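PDB 5FCZ: beta-N-acetylhexosaminidase from Streptomyces plicatus, which catalyses the hydrolysis of terminal non-reducing N-acetyl-beta-D-hexosamine residues, probably by substrate-assisted catalysis as in other family 20 glycoside hydrolases. Local coordinates for residues G349-A354 and V364-L369; G368-G373 and A395-L400; D252-T257 and D319-T324. All coordinates share one frame; numbering follows the deposited sequence.

Contact 1 (G349-A354 and V364-L369); sequences GWHQLA and VQYWGL. With TNX (1,5-anhydro-2-deoxy-2-(ethanethioylamino)-D-arabino-hex-1-enitol), chain B.
Gly-349 O accepts the backbone N-H of Gln-365 at 2.8 Å, part of the parallel pairing of strands 346-350 and 363-366 in the TIM barrel. Trp-350, His-351, Tyr-366 and Trp-367 form an aromatic cluster here, beside the ligand. CG anti to the carbonyl carbon (chi1 -61°) puts the Trp-350 indole against the ligand methyl. Its CB lies 3.8 Å from Trp-367 NE1. Farther out, CD2 is 3.6 Å from the ligand methyl C8, which sits over the centre of one indole face. CE3 is 3.7 Å from Trp-367 CD1, and the six-membered ring turns its edge to the Trp-367 face, with planes at 76°. NE1 is hydrogen-bonded to Glu-250. At the far end, CH2 is 3.6 Å from Gln-365 NE2. That amide runs alongside the indole on the face opposite the ligand, and His-315, Ser-393 and Glu-444 hold it. Trp-367 presents a face to the same thioacetyl group, its CE3 3.5 Å from S7. His-351 lies over the other face of Trp-367, with NE2 hydrogen-bonded to Glu-376. The Trp-367 indole is further fixed at its edge: NE1 donates in the ring plane to a lone pair of Gln-352 OE1, at 2.9 Å and 162°.

Contact 2 (G368-G373 and A395-L400); sequences GLDRTG and ADRTYL. With TNX (1,5-anhydro-2-deoxy-2-(ethanethioylamino)-D-arabino-hex-1-enitol), chain B.
Asp-370 N donates to Asp-396 OD2 at 2.9 Å, and the bond is nearly straight at 169°. The N-H meets the oxygen on its syn side, tilted out of the carboxylate plane. Asp-396 reaches it because its CG stands between the backbone N and the carbonyl carbon (chi1 59°), which lays the carboxylate against CA and CB of Leu-369. The same OD2 lies 3.3 Å from Leu-369 CB. It also makes a salt bridge with Arg-422, so one oxygen has both a backbone and a charged partner. Asp-370 OD2 is 3.9 Å from Asp-396 OD2, and this like-charge approach is probably eased by Arg-422, which also forms a salt bridge with Asp-370. Arg-397 NH2 stays 4.1 Å from Asp-370 OD2, beyond a salt bridge, while its NH1 donates to the carbonyl of Arg-422. An alanine in place of Asp-396 would probably leave the amide of Asp-370 without its acceptor and Arg-422 with one carboxylate fewer.

A second backbone link has Ala-395 N donating to Gly-368 O at 3.1 Å, from above the carbonyl plane. Leu-369 N is satisfied within its own segment by Thr-372 OG1 at 2.8 Å and 176°. Thr-372 N returns a bond to Leu-369 O, closing a type I beta turn. Apolar contact is slight, with Leu-369 CG 4.2 Å from Ala-395 CB.

The contact joins two barrel loops. Residues 368-373 follow strand 363-366, and Gly-373 is the N-cap of helix 374-385. Residues 395-400 follow strand 389-392, and the short helix 420-424 brings Arg-422 to both loops.

Contact 3 (D252-T257 and D319-T324); sequences DMPGHT and DEAHST. With TNX (1,5-anhydro-2-deoxy-2-(ethanethioylamino)-D-arabino-hex-1-enitol), chain B.
His-256 and Glu-320 meet because each places CG anti to its carbonyl carbon (chi1 -75° and -57°), and the glutamate chain then runs extended. His-256 NE2 donates to the anti lone pair of Glu-320 OE1 at 2.7 Å and 149°. The ring and carboxylate are nearly coplanar. On the far side of the ring, ND1 is hydrogen-bonded to Asp-197, so both nitrogens are engaged and the ring's rotation is fixed. CE1 lies 3.1 Å from ligand O3. Asp-319 OD2 accepts the ligand N2-H at 2.9 Å, while Glu-320 OE2 is 3.4 Å from ligand C1. On the side of Asp-319 turned from the ligand nitrogen, Asp-252 meets OD1, their carboxylates nearly coplanar. Asp-252 OD1 takes the N-H of Gly-318. Two waters link the loops. One bridges Asp-252 OD1, Gly-255 N and Asp-319 O; the other accepts from His-256 N and donates to Glu-320 O, 2.8 Å away. Away from the ligand, Pro-254 CG packs on Ala-321 CB at 4.1 Å. Adjacent Asp and Glu beside the ligand's 2-thioacetamido group and C1 are consistent with the acidic pair of family 20 active sites, where the aspartate orients the acetamido group for substrate-assisted catalysis.

How the contacts relate
Contact 3 comes first along the chain. It closes a long excursion from the loop after strand 246-250 to the loop after strand 313-315, through helices 258-263 and 292-308. Contact 1 follows in series and brings the neighbouring strands 346-350 and 363-366 together, with no helix between its segments. Contact 2 starts where contact 1 ends, sharing Gly-368 and Leu-369, and closes a loop over helix 374-385 and strand 389-392. None lies within another. Contact 1 is the middle piece: Trp-350 packs on Asp-319 and Trp-367 on Glu-320 of contact 3, while Trp-367 also packs on Tyr-399 of contact 2. Contacts 2 and 3 do not touch, but all three reach the ligand.

Contact 1 (G349-A354 and V364-L369)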
# COMPACT_ATOMS: atom_id res chain seq x y z
N GLY A 349 -11.35 8.63 -6.52
CA GLY A 349 -12.27 8.94 -5.44
C GLY A 349 -12.79 7.65 -4.84
O GLY A 349 -12.77 6.60 -5.47
N TRP A 350 -13.25 7.75 -3.60
CA TRP A 350 -14.02 6.66 -3.04
C TRP A 350 -15.27 6.46 -3.90
O TRP A 350 -15.65 7.33 -4.67
CB TRP A 350 -14.35 6.96 -1.57
CG TRP A 350 -13.13 7.12 -0.68
CD1 TRP A 350 -12.62 8.30 -0.15
CD2 TRP A 350 -12.26 6.08 -0.21
NE1 TRP A 350 -11.51 8.03 0.61
CE2 TRP A 350 -11.26 6.68 0.59
CE3 TRP A 350 -12.24 4.69 -0.38
CZ2 TRP A 350 -10.25 5.94 1.21
CZ3 TRP A 350 -11.24 3.96 0.23
CH2 TRP A 350 -10.25 4.58 1.01
N HIS A 351 -15.92 5.29 -3.78
CA HIS A 351 -16.92 4.91 -4.79
C HIS A 351 -18.22 5.72 -4.69
O HIS A 351 -19.10 5.60 -5.56
CB HIS A 351 -17.23 3.40 -4.72
CG HIS A 351 -18.07 3.02 -3.55
ND1 HIS A 351 -17.52 2.66 -2.34
CD2 HIS A 351 -19.41 2.98 -3.39
CE1 HIS A 351 -18.49 2.40 -1.49
NE2 HIS A 351 -19.65 2.60 -2.09
N GLN A 352 -18.39 6.55 -3.66
CA GLN A 352 -19.42 7.58 -3.70
C GLN A 352 -19.30 8.45 -4.94
O GLN A 352 -20.29 9.05 -5.38
CB GLN A 352 -19.35 8.46 -2.45
CG GLN A 352 -19.88 7.79 -1.23
CD GLN A 352 -19.03 6.69 -0.72
OE1 GLN A 352 -17.82 6.73 -0.83
NE2 GLN A 352 -19.66 5.69 -0.13
N LEU A 353 -18.11 8.57 -5.49
CA LEU A 353 -17.96 9.32 -6.74
C LEU A 353 -18.73 8.65 -7.89
O LEU A 353 -19.15 9.32 -8.83
CB LEU A 353 -16.46 9.46 -7.10
CG LEU A 353 -16.12 10.36 -8.31
CD1 LEU A 353 -16.50 11.82 -8.09
CD2 LEU A 353 -14.67 10.25 -8.64
N ALA A 354 -18.93 7.33 -7.83
CA ALA A 354 -19.67 6.67 -8.91
C ALA A 354 -21.06 7.25 -9.09
O ALA A 354 -21.69 7.03 -10.13
CB ALA A 354 -19.80 5.18 -8.64
N VAL A 364 -12.38 4.63 -9.12
CA VAL A 364 -13.08 4.74 -7.85
C VAL A 364 -12.71 3.55 -6.99
O VAL A 364 -12.49 2.44 -7.48
CB VAL A 364 -14.61 4.85 -7.97
CG1 VAL A 364 -14.98 6.13 -8.66
CG2 VAL A 364 -15.21 3.64 -8.69
N GLN A 365 -12.68 3.80 -5.70
CA GLN A 365 -12.25 2.84 -4.71
C GLN A 365 -13.48 2.38 -3.97
O GLN A 365 -14.12 3.17 -3.27
CB GLN A 365 -11.23 3.47 -3.78
CG GLN A 365 -10.74 2.49 -2.80
CD GLN A 365 -9.48 2.94 -2.13
OE1 GLN A 365 -8.97 4.04 -2.40
NE2 GLN A 365 -8.97 2.08 -1.24
N TYR A 366 -13.84 1.12 -4.13
CA TYR A 366 -15.04 0.57 -3.54
C TYR A 366 -14.73 0.08 -2.13
O TYR A 366 -13.87 -0.78 -1.96
CB TYR A 366 -15.57 -0.57 -4.39
CG TYR A 366 -16.75 -1.28 -3.77
CD1 TYR A 366 -18.04 -0.77 -3.90
CD2 TYR A 366 -16.58 -2.44 -3.02
CE1 TYR A 366 -19.13 -1.44 -3.33
CE2 TYR A 366 -17.64 -3.10 -2.45
CZ TYR A 366 -18.91 -2.61 -2.62
OH TYR A 366 -19.98 -3.27 -2.05
N TRP A 367 -15.44 0.62 -1.14
CA TRP A 367 -15.23 0.25 0.25
C TRP A 367 -16.49 -0.30 0.89
O TRP A 367 -16.60 -0.32 2.12
CB TRP A 367 -14.68 1.43 1.05
CG TRP A 367 -15.52 2.66 1.09
CD1 TRP A 367 -15.69 3.55 0.10
CD2 TRP A 367 -16.29 3.15 2.21
NE1 TRP A 367 -16.53 4.57 0.51
CE2 TRP A 367 -16.91 4.33 1.80
CE3 TRP A 367 -16.53 2.68 3.50
CZ2 TRP A 367 -17.74 5.07 2.63
CZ3 TRP A 367 -17.35 3.41 4.32
CH2 TRP A 367 -17.95 4.59 3.88
N GLY A 368 -17.42 -0.77 0.08
CA GLY A 368 -18.59 -1.46 0.59
C GLY A 368 -18.24 -2.83 1.14
O GLY A 368 -17.09 -3.26 1.17
N LEU A 369 -19.28 -3.52 1.59
CA LEU A 369 -19.19 -4.81 2.26
C LEU A 369 -20.30 -5.70 1.74
O LEU A 369 -21.08 -5.31 0.86
CB LEU A 369 -19.34 -4.70 3.77
CG LEU A 369 -19.27 -3.46 4.63
CD1 LEU A 369 -20.18 -2.39 4.21
CD2 LEU A 369 -19.67 -3.93 6.04
C1 TNX B . -15.03 5.03 7.29
S7 TNX B . -13.70 3.95 5.08
C2 TNX B . -14.29 5.96 6.72
C3 TNX B . -13.04 6.47 7.44
C4 TNX B . -12.88 5.60 8.71
C5 TNX B . -13.14 4.12 8.36
C6 TNX B . -13.11 3.29 9.64
C7 TNX B . -14.06 5.46 4.48
C8 TNX B . -13.79 5.81 3.03
N2 TNX B . -14.52 6.34 5.36
O3 TNX B . -13.16 7.84 7.71
O4 TNX B . -11.59 5.77 9.20
O5 TNX B . -14.42 3.90 7.75
O6 TNX B . -12.83 1.95 9.32

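Contact 2 (G368-G373 and A395-L400)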
# COMPACT_ATOMS: atom_id res chain seq x y z
N GLY A 368 -17.42 -0.77 0.08
CA GLY A 368 -18.59 -1.46 0.59
C GLY A 368 -18.24 -2.83 1.14
O GLY A 368 -17.09 -3.26 1.17
N LEU A 369 -19.28 -3.52 1.59
CA LEU A 369 -19.19 -4.81 2.26
C LEU A 369 -20.30 -5.70 1.74
O LEU A 369 -21.08 -5.31 0.86
CB LEU A 369 -19.34 -4.70 3.77
CG LEU A 369 -19.27 -3.46 4.63
CD1 LEU A 369 -20.18 -2.39 4.21
CD2 LEU A 369 -19.67 -3.93 6.04
N ASP A 370 -20.41 -6.91 2.31
CA ASP A 370 -21.47 -7.82 1.91
C ASP A 370 -22.85 -7.24 2.21
O ASP A 370 -23.76 -7.37 1.39
CB ASP A 370 -21.32 -9.17 2.60
CG ASP A 370 -20.20 -10.00 2.02
OD1 ASP A 370 -19.68 -9.67 0.92
OD2 ASP A 370 -19.87 -11.02 2.65
N ARG A 371 -23.02 -6.59 3.37
CA ARG A 371 -24.32 -6.00 3.70
C ARG A 371 -24.67 -4.77 2.86
O ARG A 371 -25.76 -4.20 3.03
CB ARG A 371 -24.37 -5.62 5.19
CG ARG A 371 -23.44 -4.48 5.66
CD ARG A 371 -23.37 -4.36 7.24
NE ARG A 371 -24.73 -4.21 7.79
CZ ARG A 371 -25.07 -4.24 9.08
NH1 ARG A 371 -24.16 -4.42 10.04
NH2 ARG A 371 -26.36 -4.11 9.43
N THR A 372 -23.79 -4.32 1.97
CA THR A 372 -24.10 -3.18 1.13
C THR A 372 -25.26 -3.56 0.21
O THR A 372 -25.39 -4.70 -0.23
CB THR A 372 -22.87 -2.73 0.31
OG1 THR A 372 -21.80 -2.32 1.17
CG2 THR A 372 -23.18 -1.58 -0.60
N GLY A 373 -26.12 -2.59 -0.06
CA GLY A 373 -27.29 -2.85 -0.85
C GLY A 373 -27.01 -2.92 -2.33
O GLY A 373 -25.97 -2.48 -2.83
N ALA A 395 -14.64 -3.31 3.04
CA ALA A 395 -14.36 -3.01 4.44
C ALA A 395 -14.44 -4.25 5.30
O ALA A 395 -13.86 -4.28 6.40
CB ALA A 395 -15.32 -1.94 4.96
N ASP A 396 -15.12 -5.29 4.82
CA ASP A 396 -15.12 -6.58 5.49
C ASP A 396 -14.17 -7.55 4.82
O ASP A 396 -14.30 -8.77 4.99
CB ASP A 396 -16.55 -7.12 5.55
CG ASP A 396 -17.18 -7.29 4.18
OD1 ASP A 396 -16.53 -6.92 3.17
OD2 ASP A 396 -18.32 -7.79 4.10
N ARG A 397 -13.21 -7.04 4.04
CA ARG A 397 -12.13 -7.87 3.50
C ARG A 397 -10.74 -7.33 3.79
O ARG A 397 -9.89 -8.07 4.30
CB ARG A 397 -12.29 -8.02 2.00
CG ARG A 397 -13.59 -8.64 1.63
CD ARG A 397 -13.59 -10.13 1.95
NE ARG A 397 -14.88 -10.74 1.61
CZ ARG A 397 -15.10 -12.04 1.53
NH1 ARG A 397 -14.14 -12.92 1.73
NH2 ARG A 397 -16.30 -12.47 1.22
N THR A 398 -10.47 -6.07 3.46
CA THR A 398 -9.10 -5.58 3.44
C THR A 398 -8.85 -4.39 4.34
O THR A 398 -7.78 -3.80 4.27
CB THR A 398 -8.69 -5.24 2.01
OG1 THR A 398 -9.49 -4.15 1.56
CG2 THR A 398 -8.88 -6.46 1.06
N TYR A 399 -9.79 -4.01 5.20
CA TYR A 399 -9.58 -2.90 6.12
C TYR A 399 -8.75 -3.44 7.27
O TYR A 399 -9.27 -4.19 8.09
CB TYR A 399 -10.91 -2.32 6.60
CG TYR A 399 -11.44 -1.21 5.71
CD1 TYR A 399 -11.19 -1.22 4.36
CD2 TYR A 399 -12.18 -0.14 6.24
CE1 TYR A 399 -11.65 -0.21 3.53
CE2 TYR A 399 -12.62 0.85 5.46
CZ TYR A 399 -12.34 0.83 4.09
OH TYR A 399 -12.75 1.84 3.23
N LEU A 400 -7.46 -3.09 7.32
CA LEU A 400 -6.58 -3.62 8.37
C LEU A 400 -6.89 -3.04 9.74
O LEU A 400 -6.44 -3.60 10.74
CB LEU A 400 -5.12 -3.37 8.00
CG LEU A 400 -4.79 -3.90 6.60
CD1 LEU A 400 -3.44 -3.39 6.13
CD2 LEU A 400 -4.84 -5.41 6.58
C1 TNX B . -15.03 5.03 7.29
S7 TNX B . -13.70 3.95 5.08
C2 TNX B . -14.29 5.96 6.72
C3 TNX B . -13.04 6.47 7.44
C4 TNX B . -12.88 5.60 8.71
C5 TNX B . -13.14 4.12 8.36
C6 TNX B . -13.11 3.29 9.64
C7 TNX B . -14.06 5.46 4.48
C8 TNX B . -13.79 5.81 3.03
N2 TNX B . -14.52 6.34 5.36
O3 TNX B . -13.16 7.84 7.71
O4 TNX B . -11.59 5.77 9.20
O5 TNX B . -14.42 3.90 7.75
O6 TNX B . -12.83 1.95 9.32

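Contact 3 (D252-T257 and D319-T324)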
# COMPACT_ATOMS: atom_id res chain seq x y z
N ASP A 252 -9.19 14.52 1.20
CA ASP A 252 -10.59 14.12 1.19
C ASP A 252 -11.48 15.35 1.07
O ASP A 252 -11.33 16.32 1.82
CB ASP A 252 -10.92 13.35 2.45
CG ASP A 252 -12.10 12.44 2.27
OD1 ASP A 252 -12.94 12.71 1.36
OD2 ASP A 252 -12.18 11.46 3.04
N MET A 253 -12.39 15.31 0.12
CA MET A 253 -13.37 16.38 -0.05
C MET A 253 -14.68 15.89 -0.72
O MET A 253 -14.64 14.95 -1.51
CB MET A 253 -12.75 17.49 -0.88
CG MET A 253 -12.37 17.06 -2.25
SD MET A 253 -11.49 18.34 -3.17
CE MET A 253 -9.91 18.39 -2.31
N PRO A 254 -15.83 16.55 -0.46
CA PRO A 254 -16.02 17.77 0.32
C PRO A 254 -16.28 17.47 1.78
O PRO A 254 -16.42 18.40 2.56
CB PRO A 254 -17.23 18.40 -0.33
CG PRO A 254 -18.10 17.22 -0.67
CD PRO A 254 -17.10 16.14 -1.11
N GLY A 255 -16.37 16.18 2.14
CA GLY A 255 -16.50 15.77 3.52
C GLY A 255 -15.15 15.40 4.12
O GLY A 255 -14.12 15.46 3.45
N HIS A 256 -15.18 15.02 5.40
CA HIS A 256 -13.95 14.76 6.15
C HIS A 256 -12.99 15.96 6.07
O HIS A 256 -11.78 15.83 5.89
CB HIS A 256 -13.29 13.45 5.66
CG HIS A 256 -14.00 12.23 6.12
ND1 HIS A 256 -13.80 11.68 7.37
CD2 HIS A 256 -14.95 11.47 5.52
CE1 HIS A 256 -14.58 10.62 7.51
NE2 HIS A 256 -15.29 10.48 6.40
N THR A 257 -13.54 17.16 6.19
CA THR A 257 -12.81 18.39 5.90
C THR A 257 -12.70 19.31 7.11
O THR A 257 -12.30 20.46 6.95
CB THR A 257 -13.49 19.15 4.76
OG1 THR A 257 -14.92 19.09 4.94
CG2 THR A 257 -13.12 18.55 3.42
N ASP A 319 -15.87 10.38 0.35
CA ASP A 319 -16.62 9.49 1.22
C ASP A 319 -17.34 10.27 2.32
O ASP A 319 -16.84 11.28 2.82
CB ASP A 319 -15.68 8.50 1.90
CG ASP A 319 -14.65 9.19 2.75
OD1 ASP A 319 -13.94 10.05 2.15
OD2 ASP A 319 -14.59 8.90 3.99
N GLU A 320 -18.51 9.75 2.69
CA GLU A 320 -19.23 10.15 3.90
C GLU A 320 -19.39 11.66 3.99
O GLU A 320 -19.24 12.26 5.05
CB GLU A 320 -18.55 9.59 5.15
CG GLU A 320 -18.42 8.09 5.11
CD GLU A 320 -17.70 7.57 6.32
OE1 GLU A 320 -16.76 8.27 6.76
OE2 GLU A 320 -18.05 6.46 6.81
N ALA A 321 -19.73 12.27 2.85
CA ALA A 321 -20.17 13.67 2.84
C ALA A 321 -21.65 13.78 3.23
O ALA A 321 -22.50 14.24 2.47
CB ALA A 321 -19.92 14.30 1.47
N HIS A 322 -21.95 13.37 4.47
CA HIS A 322 -23.31 13.24 4.95
C HIS A 322 -23.91 14.57 5.42
O HIS A 322 -25.08 14.59 5.83
CB HIS A 322 -23.37 12.22 6.09
CG HIS A 322 -22.95 10.83 5.72
ND1 HIS A 322 -23.23 10.26 4.50
CD2 HIS A 322 -22.30 9.88 6.44
CE1 HIS A 322 -22.75 9.03 4.47
NE2 HIS A 322 -22.18 8.77 5.64
N SER A 323 -23.15 15.66 5.43
CA SER A 323 -23.71 17.00 5.57
C SER A 323 -23.70 17.75 4.25
O SER A 323 -23.81 18.98 4.25
CB SER A 323 -22.96 17.84 6.60
OG SER A 323 -22.86 17.14 7.83
N THR A 324 -23.55 17.03 3.14
CA THR A 324 -23.63 17.62 1.81
C THR A 324 -24.79 16.96 1.07
O THR A 324 -24.69 15.79 0.66
CB THR A 324 -22.32 17.41 1.03
OG1 THR A 324 -21.19 17.75 1.85
CG2 THR A 324 -22.30 18.26 -0.22
C1 TNX B . -15.03 5.03 7.29
S7 TNX B . -13.70 3.95 5.08
C2 TNX B . -14.29 5.96 6.72
C3 TNX B . -13.04 6.47 7.44
C4 TNX B . -12.88 5.60 8.71
C5 TNX B . -13.14 4.12 8.36
C6 TNX B . -13.11 3.29 9.64
C7 TNX B . -14.06 5.46 4.48
C8 TNX B . -13.79 5.81 3.03
N2 TNX B . -14.52 6.34 5.36
O3 TNX B . -13.16 7.84 7.71
O4 TNX B . -11.59 5.77 9.20
O5 TNX B . -14.42 3.90 7.75
O6 TNX B . -12.83 1.95 9.32
O HOH W 1 -15.77 13.57 1.39
O HOH W 2 -18.16 14.56 6.32